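Local coordinates for hypothetical protein AQ_328 (Aquifex aeolicus, PDB 1R4V) that is of unknown function but adopts an ancestral histone fold, for which protein heterodimerization activity is tentatively inferred from its family, at residues K148-R153 and R157-F162. Residues are numbered along the deposited sequence; the frame is centred on the assembly and turned at random.
Sequences KATGER and REAMEF. With ZN (zinc ion), chain B.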
loop_
_atom_site.group_PDB
_atom_site.type_symbol
_atom_site.label_atom_id
_atom_site.label_comp_id
_atom_site.label_asym_id
_atom_site.label_seq_id
_atom_site.Cartn_x
_atom_site.Cartn_y
_atom_site.Cartn_z
ATOM N N LYS A 148 3.049 -6.851 14.656
ATOM C CA LYS A 148 4.173 -7.725 14.994
ATOM C C LYS A 148 5.471 -7.010 15.368
ATOM O O LYS A 148 6.365 -7.633 15.937
ATOM C CB LYS A 148 4.423 -8.674 13.830
ATOM C CG LYS A 148 3.401 -9.780 13.836
ATOM C CD LYS A 148 3.229 -10.447 12.519
ATOM C CE LYS A 148 2.160 -11.519 12.691
ATOM N NZ LYS A 148 1.898 -12.172 11.416
ATOM N N ALA A 149 5.599 -5.724 15.085
ATOM C CA ALA A 149 6.857 -5.007 15.340
ATOM C C ALA A 149 6.822 -3.865 16.357
ATOM O O ALA A 149 7.841 -3.609 16.970
ATOM C CB ALA A 149 7.439 -4.505 14.040
ATOM N N THR A 150 5.703 -3.179 16.562
ATOM C CA THR A 150 5.721 -1.951 17.347
ATOM C C THR A 150 5.536 -2.148 18.839
ATOM O O THR A 150 6.135 -1.388 19.597
ATOM C CB THR A 150 4.672 -0.914 16.873
ATOM O OG1 THR A 150 3.336 -1.389 17.045
ATOM C CG2 THR A 150 4.809 -0.625 15.393
ATOM N N GLY A 151 4.714 -3.111 19.260
ATOM C CA GLY A 151 4.369 -3.295 20.675
ATOM C C GLY A 151 3.421 -2.270 21.276
ATOM O O GLY A 151 3.188 -2.260 22.489
ATOM N N GLU A 152 2.864 -1.420 20.422
ATOM C CA GLU A 152 2.017 -0.298 20.791
ATOM C C GLU A 152 0.690 -0.387 20.014
ATOM O O GLU A 152 0.710 -0.422 18.788
ATOM C CB GLU A 152 2.739 1.004 20.421
ATOM C CG GLU A 152 3.997 1.286 21.232
ATOM C CD GLU A 152 5.012 2.242 20.602
ATOM O OE1 GLU A 152 4.708 2.948 19.615
ATOM O OE2 GLU A 152 6.166 2.271 21.115
ATOM N N ARG A 153 -0.451 -0.447 20.690
ATOM C CA ARG A 153 -1.745 -0.340 20.016
ATOM C C ARG A 153 -1.873 0.993 19.265
ATOM O O ARG A 153 -2.502 1.050 18.202
ATOM C CB ARG A 153 -2.869 -0.454 21.044
ATOM C CG ARG A 153 -4.250 -0.315 20.453
ATOM C CD ARG A 153 -5.383 -0.258 21.461
ATOM N NE ARG A 153 -6.593 0.223 20.787
ATOM C CZ ARG A 153 -7.422 -0.531 20.067
ATOM N NH1 ARG A 153 -7.210 -1.841 19.903
ATOM N NH2 ARG A 153 -8.483 0.038 19.499
ATOM N N ARG A 157 5.472 7.909 16.313
ATOM C CA ARG A 157 6.235 8.284 15.118
ATOM C C ARG A 157 7.441 7.360 14.925
ATOM O O ARG A 157 7.637 6.809 13.846
ATOM C CB ARG A 157 6.713 9.732 15.247
ATOM C CG ARG A 157 7.310 10.337 14.000
ATOM C CD ARG A 157 8.676 10.948 14.211
ATOM N NE ARG A 157 8.640 12.084 15.093
ATOM C CZ ARG A 157 9.298 12.284 16.236
ATOM N NH1 ARG A 157 10.164 11.443 16.804
ATOM N NH2 ARG A 157 9.054 13.428 16.827
ATOM N N GLU A 158 8.259 7.193 15.960
ATOM C CA GLU A 158 9.421 6.312 15.863
ATOM C C GLU A 158 9.054 4.841 15.575
ATOM O O GLU A 158 9.758 4.188 14.807
ATOM C CB GLU A 158 10.339 6.462 17.089
ATOM C CG GLU A 158 10.970 7.868 17.190
ATOM C CD GLU A 158 11.860 8.241 16.009
ATOM O OE1 GLU A 158 12.479 7.334 15.430
ATOM O OE2 GLU A 158 11.971 9.413 15.589
ATOM N N ALA A 159 7.968 4.332 16.150
ATOM C CA ALA A 159 7.498 2.966 15.865
ATOM C C ALA A 159 7.181 2.827 14.380
ATOM O O ALA A 159 7.593 1.870 13.732
ATOM C CB ALA A 159 6.275 2.602 16.706
HETATM N N MSE A 160 6.475 3.806 13.828
HETATM C CA MSE A 160 6.108 3.791 12.419
HETATM C C MSE A 160 7.302 3.939 11.490
HETATM O O MSE A 160 7.350 3.304 10.430
HETATM C CB MSE A 160 5.145 4.937 12.135
HETATM C CG MSE A 160 3.796 4.704 12.805
HETATM SE SE MSE A 160 2.944 2.978 12.196
HETATM C CE MSE A 160 3.168 3.078 10.420
ATOM N N GLU A 161 8.245 4.802 11.872
ATOM C CA GLU A 161 9.502 4.920 11.143
ATOM C C GLU A 161 10.248 3.600 11.099
ATOM O O GLU A 161 10.825 3.241 10.066
ATOM C CB GLU A 161 10.382 6.024 11.732
ATOM C CG GLU A 161 9.824 7.421 11.507
ATOM C CD GLU A 161 10.671 8.494 12.183
ATOM O OE1 GLU A 161 11.885 8.387 12.175
ATOM O OE2 GLU A 161 10.128 9.451 12.756
ATOM N N PHE A 162 10.230 2.854 12.194
ATOM C CA PHE A 162 10.803 1.507 12.206
ATOM C C PHE A 162 10.059 0.505 11.308
ATOM O O PHE A 162 10.684 -0.285 10.621
ATOM C CB PHE A 162 10.835 0.998 13.643
ATOM C CG PHE A 162 11.346 -0.417 13.785
ATOM C CD1 PHE A 162 12.654 -0.738 13.453
ATOM C CD2 PHE A 162 10.523 -1.426 14.279
ATOM C CE1 PHE A 162 13.130 -2.034 13.601
ATOM C CE2 PHE A 162 10.994 -2.730 14.433
ATOM C CZ PHE A 162 12.308 -3.027 14.094
HETATM ZN ZN ZN B . 12.729 9.546 13.721
#
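Helix 131-149 hands over to the final helix, 157-168, through a short loop of the histone fold, and the start of the loop packs back on the new helix around Ala159. Its CB meets the Thr150 methyl, CG2 to CB 3.8 Å, while Glu152 reaches in from the loop with OE1 3.3 Å from the same CB. One step along, Ala149 CB lies 4.0 Å from CE2 of Phe162, approaching the ring obliquely. Phe162 has its CG anti to the backbone N (chi1 177°), which carries the ring toward Ala149 at the end of helix 131-149. Gly151, with positive phi, is the first residue past that helix to leave helical backbone angles. The connection is a helix-loop-helix link of this histone-fold chain. Thr150 OG1 hydrogen-bonds to Ile146 O and weakly accepts Glu152 N; Glu152 OE1 takes the N-H of Ser156, and Ser156 OG accepts the N-H of Ala159, the bond of an N-cap. Away from the contact, the ends of Glu158 and Glu161, one helical turn apart, bind a zinc ion through Glu158 OE2 (2.0 Å) and Glu161 OE1 (2.1 Å). Arg157 NH1 forms a salt bridge with Glu158 OE2 at 3.0 Å, using that oxygen's anti lone pair, with the oxygen 22° out of the guanidinium plane, so one carboxylate oxygen serves both metal and arginine.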